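Side-chain contacts in GH5 (PDB 4YHE), which probably hydrolyses the beta-1,4-glucan chains of cellulose as a family 5 glycoside hydrolase built on a beta/alpha barrel: residues A[2-7]-A[323-328]; A[8-13]-A[206-211]. All coordinates share one frame; numbering follows the deposited sequence.

Contact 1. Residues A[2-7]-A[323-328]; sequences PMDNEA and DRRISA
R325, the C′ residue of the Schellman motif that ends helix 304-323, reaches across to M3 and D4 in the 3-10 turn just ahead of helix 6-13. Its positive phi (62°) is the usual conformation at that position, and the side chain runs extended from CG to NE, carrying the guanidinium to the turn. NH1 does the polar work. It forms a salt bridge with D4, OD1 lying 2.6 Å from NH1 and met nearly along its C-O bond; the carboxylate is 39° from the guanidinium plane, so the two groups do not pair flat. The same NH1 makes a weak hydrogen bond to M3 O at 3.3 Å. M3 crosses R325 at about a right angle and lays its thioether over one guanidinium face, with SD 3.9 Å from R325 CZ. Replacing R325 by alanine would probably cost D4 its salt bridge at OD1, with R1 still paired to OD2, and take from the M3 sulfur the flat group it packs on. The contact lies at the surface: M3 also packs on I285 of helix 270-285, while R325 touches V8 and M12 of helix 6-13, whose N-cap is N5.

Contact 2. Residues A[8-13]-A[206-211]; sequences VQFGMS and TRYIGV
F10 and Y208 meet through their rings in an offset stack, the planes only 5° apart and the centroids separated by 3.9 Å. The rings overlap off centre: F10 CD2 sits over the Y208 face toward its rim, 3.4 Å from Y208 CD2, and Y208 CD2 in turn lies over the rim of the F10 ring. F10 CG is likewise 3.4 Å from Y208 CE2.

Beyond the faces, the apolar contact extends to the CB atoms, because the two side chains run past each other in opposite directions. The phenol end of Y208 therefore arrives over the root of F10, with Y208 OH 3.7 Å from F10 CB, while Y208 CB comes within 3.8 Å of F10 CE2. F10 is placed for this by a first torsion of 180°, which swings CG opposite the backbone N. M237 of strand 236-242 touches both aromatic side chains.

In the closed eight-stranded (beta/alpha) barrel, helix 6-13 precedes the first strand and lies across the amino-terminal end of the barrel; Y208 stands immediately before strand 209-212, the fifth, and offers its ring to the helix there.

Hydrogen bonds lie beside each ring. F10 O accepts two from S13: OG donates to a lone pair in the carbonyl plane at 2.6 Å from F10 O, and S13 N lies 3.0 Å from the same F10 O. R207, the residue before Y208, bonds through its guanidinium to the carbonyl oxygens of D153 and L157; it also makes a cation-pi contact with F159.

Contacts 1 and 2 follow one another along the N-terminal segment, their centres about 9 Å apart, and both use helix 6-13. From this helix F10 points to the start of the fifth barrel strand, whereas the turn before it meets the approach to the eighth. The two contacts also touch directly: S327 OG bonds to G11 O at 2.9 Å, M3 O lies 3.4 Å from V8 CG1, and R325 O is 3.6 Å from M12 CG. In family 5 hydrolases the catalytic glutamates sit at the carboxy-terminal ends of the barrel strands, so both contacts probably belong to the end of the barrel away from the active site.

Contact 1. Residues A[2-7]-A[323-328]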
loop_
_atom_site.group_PDB
_atom_site.type_symbol
_atom_site.label_atom_id
_atom_site.label_comp_id
_atom_site.label_asym_id
_atom_site.label_seq_id
_atom_site.Cartn_x
_atom_site.Cartn_y
_atom_site.Cartn_z
ATOM N N PRO A 2 -10.893 16.686 15.858
ATOM C CA PRO A 2 -9.985 15.523 15.784
ATOM C C PRO A 2 -9.226 15.384 14.461
ATOM O O PRO A 2 -8.083 14.950 14.474
ATOM C CB PRO A 2 -10.902 14.331 16.008
ATOM C CG PRO A 2 -12.078 14.890 16.749
ATOM C CD PRO A 2 -12.210 16.343 16.404
ATOM N N MET A 3 -9.822 15.766 13.343
ATOM C CA MET A 3 -9.111 15.689 12.063
ATOM C C MET A 3 -7.909 16.653 11.975
ATOM O O MET A 3 -7.121 16.571 11.036
ATOM C CB MET A 3 -10.051 15.955 10.901
ATOM C CG MET A 3 -10.415 17.411 10.666
ATOM S SD MET A 3 -11.439 17.569 9.200
ATOM C CE MET A 3 -13.024 17.562 9.965
ATOM N N ASP A 4 -7.771 17.563 12.940
ATOM C CA ASP A 4 -6.637 18.490 12.954
ATOM C C ASP A 4 -5.538 17.980 13.849
ATOM O O ASP A 4 -4.531 18.660 14.004
ATOM C CB ASP A 4 -7.070 19.899 13.416
ATOM C CG ASP A 4 -7.984 20.569 12.446
ATOM O OD1 ASP A 4 -7.833 20.342 11.251
ATOM O OD2 ASP A 4 -8.856 21.355 12.847
ATOM N N ASN A 5 -5.670 16.773 14.399
ATOM C CA ASN A 5 -4.713 16.332 15.372
ATOM C C ASN A 5 -3.321 15.961 14.763
ATOM O O ASN A 5 -3.122 16.028 13.561
ATOM C CB ASN A 5 -5.291 15.232 16.256
ATOM C CG ASN A 5 -5.378 13.900 15.543
ATOM O OD1 ASN A 5 -4.951 13.764 14.392
ATOM N ND2 ASN A 5 -5.918 12.919 16.225
ATOM N N GLU A 6 -2.362 15.653 15.625
ATOM C CA GLU A 6 -0.980 15.387 15.211
ATOM C C GLU A 6 -0.915 14.131 14.296
ATOM O O GLU A 6 -0.205 14.115 13.301
ATOM C CB GLU A 6 -0.098 15.241 16.461
ATOM C CG GLU A 6 1.386 15.020 16.216
ATOM C CD GLU A 6 2.164 14.475 17.437
ATOM O OE1 GLU A 6 1.600 14.400 18.553
ATOM O OE2 GLU A 6 3.357 14.104 17.275
ATOM N N ALA A 7 -1.691 13.109 14.622
ATOM C CA ALA A 7 -1.705 11.886 13.832
ATOM C C ALA A 7 -2.122 12.102 12.391
ATOM O O ALA A 7 -1.436 11.605 11.493
ATOM C CB ALA A 7 -2.578 10.843 14.488
ATOM N N ASP A 323 -8.366 16.439 -0.166
ATOM C CA ASP A 323 -9.499 17.127 0.463
ATOM C C ASP A 323 -10.034 16.399 1.676
ATOM O O ASP A 323 -10.619 17.018 2.550
ATOM C CB ASP A 323 -10.607 17.381 -0.557
ATOM C CG ASP A 323 -10.227 18.441 -1.583
ATOM O OD1 ASP A 323 -9.256 19.177 -1.340
ATOM O OD2 ASP A 323 -10.855 18.511 -2.650
ATOM N N ARG A 324 -9.813 15.078 1.731
ATOM C CA ARG A 324 -10.153 14.247 2.872
ATOM C C ARG A 324 -8.969 13.935 3.789
ATOM O O ARG A 324 -9.086 13.128 4.698
ATOM C CB ARG A 324 -10.810 12.953 2.343
ATOM C CG ARG A 324 -12.227 13.201 1.871
ATOM C CD ARG A 324 -12.768 12.256 0.814
ATOM N NE ARG A 324 -14.032 12.790 0.316
ATOM C CZ ARG A 324 -14.144 13.798 -0.547
ATOM N NH1 ARG A 324 -13.063 14.355 -1.101
ATOM N NH2 ARG A 324 -15.349 14.236 -0.889
ATOM N N ARG A 325 -7.834 14.614 3.583
ATOM C CA ARG A 325 -6.637 14.432 4.424
ATOM C C ARG A 325 -6.039 13.020 4.382
ATOM O O ARG A 325 -5.455 12.542 5.353
ATOM C CB ARG A 325 -6.938 14.871 5.871
ATOM C CG ARG A 325 -7.456 16.307 5.875
ATOM C CD ARG A 325 -7.680 16.886 7.251
ATOM N NE ARG A 325 -8.279 18.200 7.037
ATOM C CZ ARG A 325 -8.157 19.255 7.837
ATOM N NH1 ARG A 325 -7.466 19.184 8.972
ATOM N NH2 ARG A 325 -8.751 20.394 7.485
ATOM N N ILE A 326 -6.198 12.401 3.233
ATOM C CA ILE A 326 -5.711 11.045 2.963
ATOM C C ILE A 326 -4.491 11.122 2.027
ATOM O O ILE A 326 -4.518 11.782 0.994
ATOM C CB ILE A 326 -6.821 10.224 2.334
ATOM C CG1 ILE A 326 -7.949 10.020 3.357
ATOM C CG2 ILE A 326 -6.304 8.839 1.902
ATOM C CD1 ILE A 326 -9.178 9.383 2.736
ATOM N N SER A 327 -3.431 10.443 2.437
ATOM C CA SER A 327 -2.240 10.247 1.627
ATOM C C SER A 327 -2.326 8.934 0.842
ATOM O O SER A 327 -3.144 8.029 1.170
ATOM C CB SER A 327 -1.016 10.222 2.534
ATOM O OG SER A 327 -1.115 9.239 3.561
ATOM N N ALA A 328 -1.463 8.806 -0.154
ATOM C CA ALA A 328 -1.533 7.657 -1.081
ATOM C C ALA A 328 -0.211 7.367 -1.785
ATOM O O ALA A 328 0.473 8.282 -2.261
ATOM C CB ALA A 328 -2.630 7.882 -2.099
#

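Contact 2. Residues A[8-13]-A[206-211]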
loop_
_atom_site.group_PDB
_atom_site.type_symbol
_atom_site.label_atom_id
_atom_site.label_comp_id
_atom_site.label_asym_id
_atom_site.label_seq_id
_atom_site.Cartn_x
_atom_site.Cartn_y
_atom_site.Cartn_z
ATOM N N VAL A 8 -3.221 12.826 12.154
ATOM C CA VAL A 8 -3.726 13.038 10.813
ATOM C C VAL A 8 -2.761 13.923 10.060
ATOM O O VAL A 8 -2.581 13.746 8.862
ATOM C CB VAL A 8 -5.153 13.629 10.785
ATOM C CG1 VAL A 8 -5.585 14.006 9.375
ATOM C CG2 VAL A 8 -6.135 12.625 11.391
ATOM N N GLN A 9 -2.164 14.898 10.758
ATOM C CA GLN A 9 -1.111 15.700 10.159
ATOM C C GLN A 9 0.012 14.808 9.648
ATOM O O GLN A 9 0.498 15.015 8.529
ATOM C CB GLN A 9 -0.517 16.698 11.165
ATOM C CG GLN A 9 -1.207 18.051 11.223
ATOM C CD GLN A 9 -0.531 18.976 12.250
ATOM O OE1 GLN A 9 -1.094 19.252 13.314
ATOM N NE2 GLN A 9 0.691 19.402 11.960
ATOM N N PHE A 10 0.404 13.831 10.459
ATOM C CA PHE A 10 1.459 12.877 10.065
ATOM C C PHE A 10 1.078 12.078 8.809
ATOM O O PHE A 10 1.849 12.053 7.838
ATOM C CB PHE A 10 1.847 11.911 11.171
ATOM C CG PHE A 10 2.918 10.964 10.747
ATOM C CD1 PHE A 10 4.243 11.395 10.675
ATOM C CD2 PHE A 10 2.610 9.668 10.328
ATOM C CE1 PHE A 10 5.246 10.532 10.242
ATOM C CE2 PHE A 10 3.609 8.797 9.891
ATOM C CZ PHE A 10 4.918 9.226 9.839
ATOM N N GLY A 11 -0.108 11.462 8.813
ATOM C CA GLY A 11 -0.672 10.859 7.581
ATOM C C GLY A 11 -0.586 11.735 6.342
ATOM O O GLY A 11 -0.099 11.315 5.261
ATOM N N MET A 12 -1.027 12.986 6.462
ATOM C CA MET A 12 -0.967 13.899 5.323
ATOM C C MET A 12 0.427 14.203 4.831
ATOM O O MET A 12 0.611 14.510 3.663
ATOM C CB MET A 12 -1.654 15.224 5.615
ATOM C CG MET A 12 -3.097 15.216 5.223
ATOM S SD MET A 12 -3.761 16.822 5.587
ATOM C CE MET A 12 -3.673 17.593 4.001
ATOM N N SER A 13 1.395 14.092 5.720
ATOM C CA SER A 13 2.792 14.415 5.413
ATOM C C SER A 13 3.384 13.408 4.448
ATOM O O SER A 13 4.392 13.696 3.802
ATOM C CB SER A 13 3.625 14.521 6.705
ATOM O OG SER A 13 4.037 13.269 7.214
ATOM N N THR A 206 6.880 4.859 19.969
ATOM C CA THR A 206 5.981 5.883 19.466
ATOM C C THR A 206 5.959 5.955 17.939
ATOM O O THR A 206 5.544 6.960 17.375
ATOM C CB THR A 206 6.433 7.240 19.989
ATOM O OG1 THR A 206 7.789 7.423 19.599
ATOM C CG2 THR A 206 6.339 7.265 21.502
ATOM N N ARG A 207 6.446 4.904 17.285
ATOM C CA ARG A 207 6.413 4.803 15.826
ATOM C C ARG A 207 4.955 4.696 15.359
ATOM O O ARG A 207 4.141 4.027 16.015
ATOM C CB ARG A 207 7.164 3.531 15.390
ATOM C CG ARG A 207 7.266 3.342 13.883
ATOM C CD ARG A 207 8.119 2.142 13.450
ATOM N NE ARG A 207 9.387 1.959 14.158
ATOM C CZ ARG A 207 10.420 2.800 14.164
ATOM N NH1 ARG A 207 10.396 3.944 13.500
ATOM N NH2 ARG A 207 11.510 2.489 14.861
ATOM N N TYR A 208 4.634 5.338 14.242
ATOM C CA TYR A 208 3.369 5.080 13.554
ATOM C C TYR A 208 3.334 3.684 12.977
ATOM O O TYR A 208 4.290 3.248 12.349
ATOM C CB TYR A 208 3.123 6.091 12.481
ATOM C CG TYR A 208 2.783 7.423 13.071
ATOM C CD1 TYR A 208 1.483 7.697 13.478
ATOM C CD2 TYR A 208 3.744 8.392 13.250
ATOM C CE1 TYR A 208 1.157 8.914 14.049
ATOM C CE2 TYR A 208 3.430 9.620 13.814
ATOM C CZ TYR A 208 2.133 9.863 14.223
ATOM O OH TYR A 208 1.772 11.073 14.760
ATOM N N ILE A 209 2.236 2.983 13.218
ATOM C CA ILE A 209 2.047 1.655 12.672
ATOM C C ILE A 209 0.784 1.607 11.807
ATOM O O ILE A 209 -0.308 1.937 12.286
ATOM C CB ILE A 209 1.910 0.621 13.768
ATOM C CG1 ILE A 209 3.161 0.583 14.667
ATOM C CG2 ILE A 209 1.629 -0.748 13.167
ATOM C CD1 ILE A 209 2.971 -0.263 15.895
ATOM N N GLY A 210 0.938 1.193 10.545
ATOM C CA GLY A 210 -0.193 1.015 9.632
ATOM C C GLY A 210 -0.782 -0.369 9.795
ATOM O O GLY A 210 -0.052 -1.345 9.827
ATOM N N VAL A 211 -2.101 -0.446 9.918
ATOM C CA VAL A 211 -2.783 -1.728 10.003
ATOM C C VAL A 211 -3.874 -1.826 8.917
ATOM O O VAL A 211 -4.633 -0.875 8.685
ATOM C CB VAL A 211 -3.396 -1.989 11.392
ATOM C CG1 VAL A 211 -2.332 -2.155 12.433
ATOM C CG2 VAL A 211 -4.382 -0.902 11.802
#